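Local coordinates for protein BexL (Amycolatopsis orientalis, PDB 4XRW) that probably catalyses cyclisation and aromatisation of a polyketide intermediate, as a di-domain aromatase/cyclase of a type II polyketide synthase pathway (BE-7585A biosynthesis), at residues A[237-249]-A[257-269]. Residues are numbered along the deposited sequence; the frame is centred on the assembly and turned at random.
Sequences VRVCFPHHRIVYK and MTLHTGRWDFAEE
Tyr248 lies flat over Gly262, whose CA is 3.8 Å from the centroid of the phenol ring and 22° off its normal, a CH-pi contact made close by the absence of a side chain on Gly262. The ring reaches this place because CG of Tyr248 sits between the backbone N and the carbonyl carbon (chi1 64°), which swings the phenol across the neighbouring strand. The ring edge is turned toward the face of His260 in an offset edge-to-face pair (centroids 6.0 Å apart), while CE2 of Tyr248 comes within 3.5 Å of Trp264 NE1 at an oblique ring angle. His260 ND1 hydrogen-bonds Gln250 OE1, and its NE2 hydrogen-bonds His280 ND1.

The backbone evidence is that of an antiparallel hairpin: Ile246 with Trp264 and Tyr248 with Gly262 are hydrogen-bonded pairs, and Trp264 N meets Ile246 O at 2.7 Å, in the carbonyl plane. Strands 245-250 and 257-268 are thus neighbours in the seven-stranded sheet of the second helix-grip domain, and Tyr248, His260 and Trp264 share the face on which Ile246 CB packs against Trp264 CD1 (4.0 Å). A water accepts from both Trp264 NE1 and Arg238 NH1; Gln218 takes another N-H of that guanidinium.

On the other face, NE of Arg263 forms a nearly straight salt-bridge bond to the syn lone pair of Asp265 OD1 (3.1 Å, 170°) and a weak, bent one to OD2. The approach of Arg245 CD to Arg263 NH2, 2.9 Å, is doubtfully short. At the hairpin's far end, a second water donates to Asp265 OD1 and to His244 O.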
loop_
_atom_site.group_PDB
_atom_site.type_symbol
_atom_site.label_atom_id
_atom_site.label_comp_id
_atom_site.label_asym_id
_atom_site.label_seq_id
_atom_site.Cartn_x
_atom_site.Cartn_y
_atom_site.Cartn_z
ATOM N N VAL A 237 -2.511 6.849 -4.526
ATOM C CA VAL A 237 -1.731 7.677 -3.621
ATOM C C VAL A 237 -0.274 7.238 -3.771
ATOM O O VAL A 237 0.007 6.030 -3.781
ATOM C CB VAL A 237 -2.219 7.535 -2.167
ATOM C CG1 VAL A 237 -1.253 8.212 -1.217
ATOM C CG2 VAL A 237 -3.629 8.100 -2.041
ATOM N N ARG A 238 0.619 8.190 -3.996
ATOM C CA ARG A 238 2.028 7.909 -4.230
ATOM C C ARG A 238 2.909 8.588 -3.182
ATOM O O ARG A 238 2.636 9.698 -2.726
ATOM C CB ARG A 238 2.449 8.382 -5.649
ATOM C CG ARG A 238 1.435 8.049 -6.698
ATOM C CD ARG A 238 2.048 7.987 -8.121
ATOM N NE ARG A 238 2.688 9.258 -8.451
ATOM C CZ ARG A 238 3.364 9.497 -9.574
ATOM N NH1 ARG A 238 3.514 8.548 -10.467
ATOM N NH2 ARG A 238 3.894 10.686 -9.788
ATOM N N VAL A 239 3.960 7.888 -2.825
ATOM C CA VAL A 239 4.996 8.393 -1.978
ATOM C C VAL A 239 6.313 8.454 -2.780
ATOM O O VAL A 239 6.817 7.425 -3.263
ATOM C CB VAL A 239 5.189 7.504 -0.739
ATOM C CG1 VAL A 239 6.132 8.171 0.198
ATOM C CG2 VAL A 239 3.831 7.212 -0.025
ATOM N N CYS A 240 6.870 9.654 -2.857
ATOM C CA CYS A 240 7.997 9.959 -3.741
ATOM C C CYS A 240 9.289 10.242 -2.944
ATOM O O CYS A 240 9.309 11.062 -2.026
ATOM C CB CYS A 240 7.606 11.157 -4.613
ATOM S SG CYS A 240 6.009 10.893 -5.440
ATOM N N PHE A 241 10.357 9.571 -3.333
ATOM C CA PHE A 241 11.675 9.660 -2.690
ATOM C C PHE A 241 12.701 10.068 -3.776
ATOM O O PHE A 241 13.138 9.226 -4.535
ATOM C CB PHE A 241 12.060 8.329 -2.090
ATOM C CG PHE A 241 11.112 7.840 -1.011
ATOM C CD1 PHE A 241 11.301 8.208 0.312
ATOM C CD2 PHE A 241 10.046 7.036 -1.325
ATOM C CE1 PHE A 241 10.437 7.769 1.317
ATOM C CE2 PHE A 241 9.163 6.587 -0.314
ATOM C CZ PHE A 241 9.369 6.964 0.997
ATOM N N PRO A 242 13.027 11.362 -3.859
ATOM C CA PRO A 242 13.960 11.879 -4.870
ATOM C C PRO A 242 15.322 11.238 -4.722
ATOM O O PRO A 242 15.762 11.213 -3.582
ATOM C CB PRO A 242 14.058 13.357 -4.548
ATOM C CG PRO A 242 12.859 13.678 -3.775
ATOM C CD PRO A 242 12.430 12.441 -3.064
ATOM N N HIS A 243 15.961 10.681 -5.756
ATOM C CA HIS A 243 15.436 10.510 -7.095
ATOM C C HIS A 243 15.455 9.048 -7.437
ATOM O O HIS A 243 15.796 8.682 -8.556
ATOM C CB HIS A 243 16.279 11.297 -8.111
ATOM C CG HIS A 243 16.247 12.768 -7.883
ATOM N ND1 HIS A 243 17.271 13.449 -7.264
ATOM C CD2 HIS A 243 15.287 13.688 -8.144
ATOM C CE1 HIS A 243 16.952 14.729 -7.169
ATOM N NE2 HIS A 243 15.755 14.902 -7.699
ATOM N N HIS A 244 15.042 8.205 -6.499
ATOM C CA HIS A 244 15.233 6.783 -6.667
ATOM C C HIS A 244 14.002 5.871 -6.543
ATOM O O HIS A 244 14.047 4.690 -6.940
ATOM C CB HIS A 244 16.324 6.346 -5.681
ATOM C CG HIS A 244 15.909 6.402 -4.241
ATOM N ND1 HIS A 244 15.389 5.309 -3.581
ATOM C CD2 HIS A 244 15.952 7.406 -3.332
ATOM C CE1 HIS A 244 15.124 5.636 -2.329
ATOM N NE2 HIS A 244 15.457 6.904 -2.151
ATOM N N ARG A 245 12.891 6.379 -6.020
ATOM C CA ARG A 245 11.770 5.514 -5.783
ATOM C C ARG A 245 10.471 6.268 -5.691
ATOM O O ARG A 245 10.411 7.332 -5.118
ATOM C CB ARG A 245 11.992 4.730 -4.489
ATOM C CG ARG A 245 10.954 3.683 -4.195
ATOM C CD ARG A 245 11.367 2.901 -2.924
ATOM N NE ARG A 245 11.508 3.776 -1.761
ATOM C CZ ARG A 245 12.315 3.560 -0.719
ATOM N NH1 ARG A 245 13.088 2.478 -0.659
ATOM N NH2 ARG A 245 12.349 4.445 0.275
ATOM N N ILE A 246 9.442 5.670 -6.266
ATOM C CA ILE A 246 8.068 6.148 -6.108
ATOM C C ILE A 246 7.212 4.924 -5.827
ATOM O O ILE A 246 7.153 3.978 -6.630
ATOM C CB ILE A 246 7.536 6.884 -7.354
ATOM C CG1 ILE A 246 8.363 8.115 -7.647
ATOM C CG2 ILE A 246 6.058 7.258 -7.164
ATOM C CD1 ILE A 246 8.079 8.708 -8.955
ATOM N N VAL A 247 6.577 4.912 -4.653
ATOM C CA VAL A 247 5.744 3.806 -4.225
ATOM C C VAL A 247 4.280 4.233 -4.244
ATOM O O VAL A 247 3.984 5.382 -3.885
ATOM C CB VAL A 247 6.095 3.342 -2.775
ATOM C CG1 VAL A 247 5.196 2.160 -2.386
ATOM C CG2 VAL A 247 7.568 2.963 -2.656
ATOM N N TYR A 248 3.377 3.378 -4.682
ATOM C CA TYR A 248 1.983 3.799 -4.757
ATOM C C TYR A 248 1.008 2.684 -4.494
ATOM O O TYR A 248 1.365 1.486 -4.492
ATOM C CB TYR A 248 1.679 4.453 -6.121
ATOM C CG TYR A 248 1.828 3.533 -7.319
ATOM C CD1 TYR A 248 0.735 2.873 -7.845
ATOM C CD2 TYR A 248 3.070 3.342 -7.920
ATOM C CE1 TYR A 248 0.862 2.039 -8.963
ATOM C CE2 TYR A 248 3.212 2.510 -9.033
ATOM C CZ TYR A 248 2.099 1.854 -9.532
ATOM O OH TYR A 248 2.202 1.025 -10.626
ATOM N N LYS A 249 -0.221 3.103 -4.219
ATOM C CA LYS A 249 -1.346 2.205 -4.053
ATOM C C LYS A 249 -2.537 2.787 -4.768
ATOM O O LYS A 249 -2.818 3.996 -4.625
ATOM C CB LYS A 249 -1.689 1.983 -2.561
ATOM C CG LYS A 249 -3.025 1.281 -2.360
ATOM C CD LYS A 249 -3.269 0.916 -0.904
ATOM C CE LYS A 249 -2.638 -0.403 -0.506
ATOM N NZ LYS A 249 -2.960 -0.817 0.923
ATOM N N MET A 257 -9.795 -6.461 -9.273
ATOM C CA MET A 257 -8.690 -6.368 -8.324
ATOM C C MET A 257 -9.205 -5.993 -6.946
ATOM O O MET A 257 -10.015 -5.075 -6.788
ATOM C CB MET A 257 -7.630 -5.335 -8.795
ATOM C CG MET A 257 -6.968 -5.633 -10.134
ATOM S SD MET A 257 -5.590 -4.527 -10.524
ATOM C CE MET A 257 -6.494 -3.029 -10.696
ATOM N N THR A 258 -8.738 -6.720 -5.942
ATOM C CA THR A 258 -8.973 -6.338 -4.565
ATOM C C THR A 258 -7.821 -5.480 -4.040
ATOM O O THR A 258 -7.997 -4.744 -3.073
ATOM C CB THR A 258 -9.130 -7.558 -3.663
ATOM O OG1 THR A 258 -7.972 -8.370 -3.793
ATOM C CG2 THR A 258 -10.318 -8.347 -4.078
ATOM N N LEU A 259 -6.655 -5.577 -4.673
ATOM C CA LEU A 259 -5.507 -4.759 -4.313
ATOM C C LEU A 259 -4.657 -4.527 -5.536
ATOM O O LEU A 259 -4.489 -5.408 -6.369
ATOM C CB LEU A 259 -4.663 -5.443 -3.220
ATOM C CG LEU A 259 -3.332 -4.738 -2.901
ATOM C CD1 LEU A 259 -3.257 -4.329 -1.460
ATOM C CD2 LEU A 259 -2.136 -5.572 -3.311
ATOM N N HIS A 260 -4.088 -3.335 -5.632
ATOM C CA HIS A 260 -3.083 -3.054 -6.628
ATOM C C HIS A 260 -2.117 -2.027 -6.057
ATOM O O HIS A 260 -2.490 -0.879 -5.827
ATOM C CB HIS A 260 -3.706 -2.524 -7.923
ATOM C CG HIS A 260 -2.684 -2.074 -8.914
ATOM N ND1 HIS A 260 -2.886 -1.016 -9.777
ATOM C CD2 HIS A 260 -1.433 -2.520 -9.152
ATOM C CE1 HIS A 260 -1.801 -0.828 -10.500
ATOM N NE2 HIS A 260 -0.908 -1.731 -10.147
ATOM N N THR A 261 -0.893 -2.453 -5.834
ATOM C CA THR A 261 0.169 -1.596 -5.386
ATOM C C THR A 261 1.277 -1.679 -6.433
ATOM O O THR A 261 1.321 -2.614 -7.255
ATOM C CB THR A 261 0.721 -2.017 -4.017
ATOM O OG1 THR A 261 1.258 -3.326 -4.112
ATOM C CG2 THR A 261 -0.353 -2.003 -2.955
ATOM N N GLY A 262 2.152 -0.701 -6.418
ATOM C CA GLY A 262 3.273 -0.679 -7.340
ATOM C C GLY A 262 4.421 0.148 -6.832
ATOM O O GLY A 262 4.329 0.855 -5.820
ATOM N N ARG A 263 5.537 0.055 -7.543
ATOM C CA ARG A 263 6.747 0.719 -7.165
ATOM C C ARG A 263 7.557 1.026 -8.444
ATOM O O ARG A 263 7.753 0.134 -9.279
ATOM C CB ARG A 263 7.533 -0.159 -6.202
ATOM C CG ARG A 263 8.925 0.288 -5.879
ATOM C CD ARG A 263 9.518 -0.699 -4.884
ATOM N NE ARG A 263 10.771 -0.247 -4.297
ATOM C CZ ARG A 263 11.066 -0.301 -2.997
ATOM N NH1 ARG A 263 10.185 -0.775 -2.109
ATOM N NH2 ARG A 263 12.256 0.135 -2.580
ATOM N N TRP A 264 7.964 2.277 -8.583
ATOM C CA TRP A 264 8.946 2.684 -9.596
ATOM C C TRP A 264 10.297 2.782 -8.898
ATOM O O TRP A 264 10.390 3.408 -7.836
ATOM C CB TRP A 264 8.606 4.037 -10.223
ATOM C CG TRP A 264 7.263 4.151 -10.884
ATOM C CD1 TRP A 264 6.082 4.524 -10.288
ATOM C CD2 TRP A 264 6.958 3.923 -12.253
ATOM N NE1 TRP A 264 5.066 4.513 -11.202
ATOM C CE2 TRP A 264 5.582 4.148 -12.418
ATOM C CE3 TRP A 264 7.712 3.522 -13.354
ATOM C CZ2 TRP A 264 4.943 4.002 -13.651
ATOM C CZ3 TRP A 264 7.076 3.389 -14.586
ATOM C CH2 TRP A 264 5.718 3.616 -14.720
ATOM N N ASP A 265 11.349 2.218 -9.494
ATOM C CA ASP A 265 12.699 2.337 -8.964
ATOM C C ASP A 265 13.627 2.840 -10.061
ATOM O O ASP A 265 13.464 2.471 -11.213
ATOM C CB ASP A 265 13.215 1.011 -8.403
ATOM C CG ASP A 265 12.513 0.625 -7.119
ATOM O OD1 ASP A 265 12.795 1.241 -6.062
ATOM O OD2 ASP A 265 11.659 -0.279 -7.184
ATOM N N PHE A 266 14.530 3.726 -9.685
ATOM C CA PHE A 266 15.483 4.336 -10.618
ATOM C C PHE A 266 16.833 4.163 -9.990
ATOM O O PHE A 266 17.167 4.828 -9.018
ATOM C CB PHE A 266 15.156 5.799 -10.883
ATOM C CG PHE A 266 13.700 6.024 -11.156
ATOM C CD1 PHE A 266 13.180 5.810 -12.403
ATOM C CD2 PHE A 266 12.833 6.408 -10.131
ATOM C CE1 PHE A 266 11.828 5.998 -12.650
ATOM C CE2 PHE A 266 11.474 6.590 -10.376
ATOM C CZ PHE A 266 10.981 6.385 -11.636
ATOM N N ALA A 267 17.569 3.199 -10.515
ATOM C CA ALA A 267 18.861 2.810 -9.953
ATOM C C ALA A 267 19.998 3.288 -10.866
ATOM O O ALA A 267 20.011 2.949 -12.039
ATOM C CB ALA A 267 18.902 1.321 -9.794
ATOM N N GLU A 268 20.922 4.087 -10.336
ATOM C CA GLU A 268 22.077 4.539 -11.117
ATOM C C GLU A 268 23.114 3.436 -11.219
ATOM O O GLU A 268 23.491 2.830 -10.225
ATOM C CB GLU A 268 22.700 5.799 -10.510
ATOM C CG GLU A 268 21.809 7.032 -10.680
ATOM C CD GLU A 268 22.479 8.334 -10.264
ATOM O OE1 GLU A 268 23.184 8.330 -9.223
ATOM O OE2 GLU A 268 22.290 9.357 -10.983
ATOM N N GLU A 269 23.541 3.163 -12.445
ATOM C CA GLU A 269 24.577 2.176 -12.704
ATOM C C GLU A 269 25.944 2.854 -12.649
ATOM O O GLU A 269 26.039 4.080 -12.810
ATOM C CB GLU A 269 24.351 1.519 -14.065
ATOM C CG GLU A 269 23.140 0.616 -14.112
ATOM C CD GLU A 269 23.274 -0.569 -13.165
ATOM O OE1 GLU A 269 24.425 -0.950 -12.848
ATOM O OE2 GLU A 269 22.235 -1.114 -12.730
HETATM O O HOH W 1 2.346 5.960 -10.664
HETATM O O HOH W 2 15.064 2.713 -4.955
#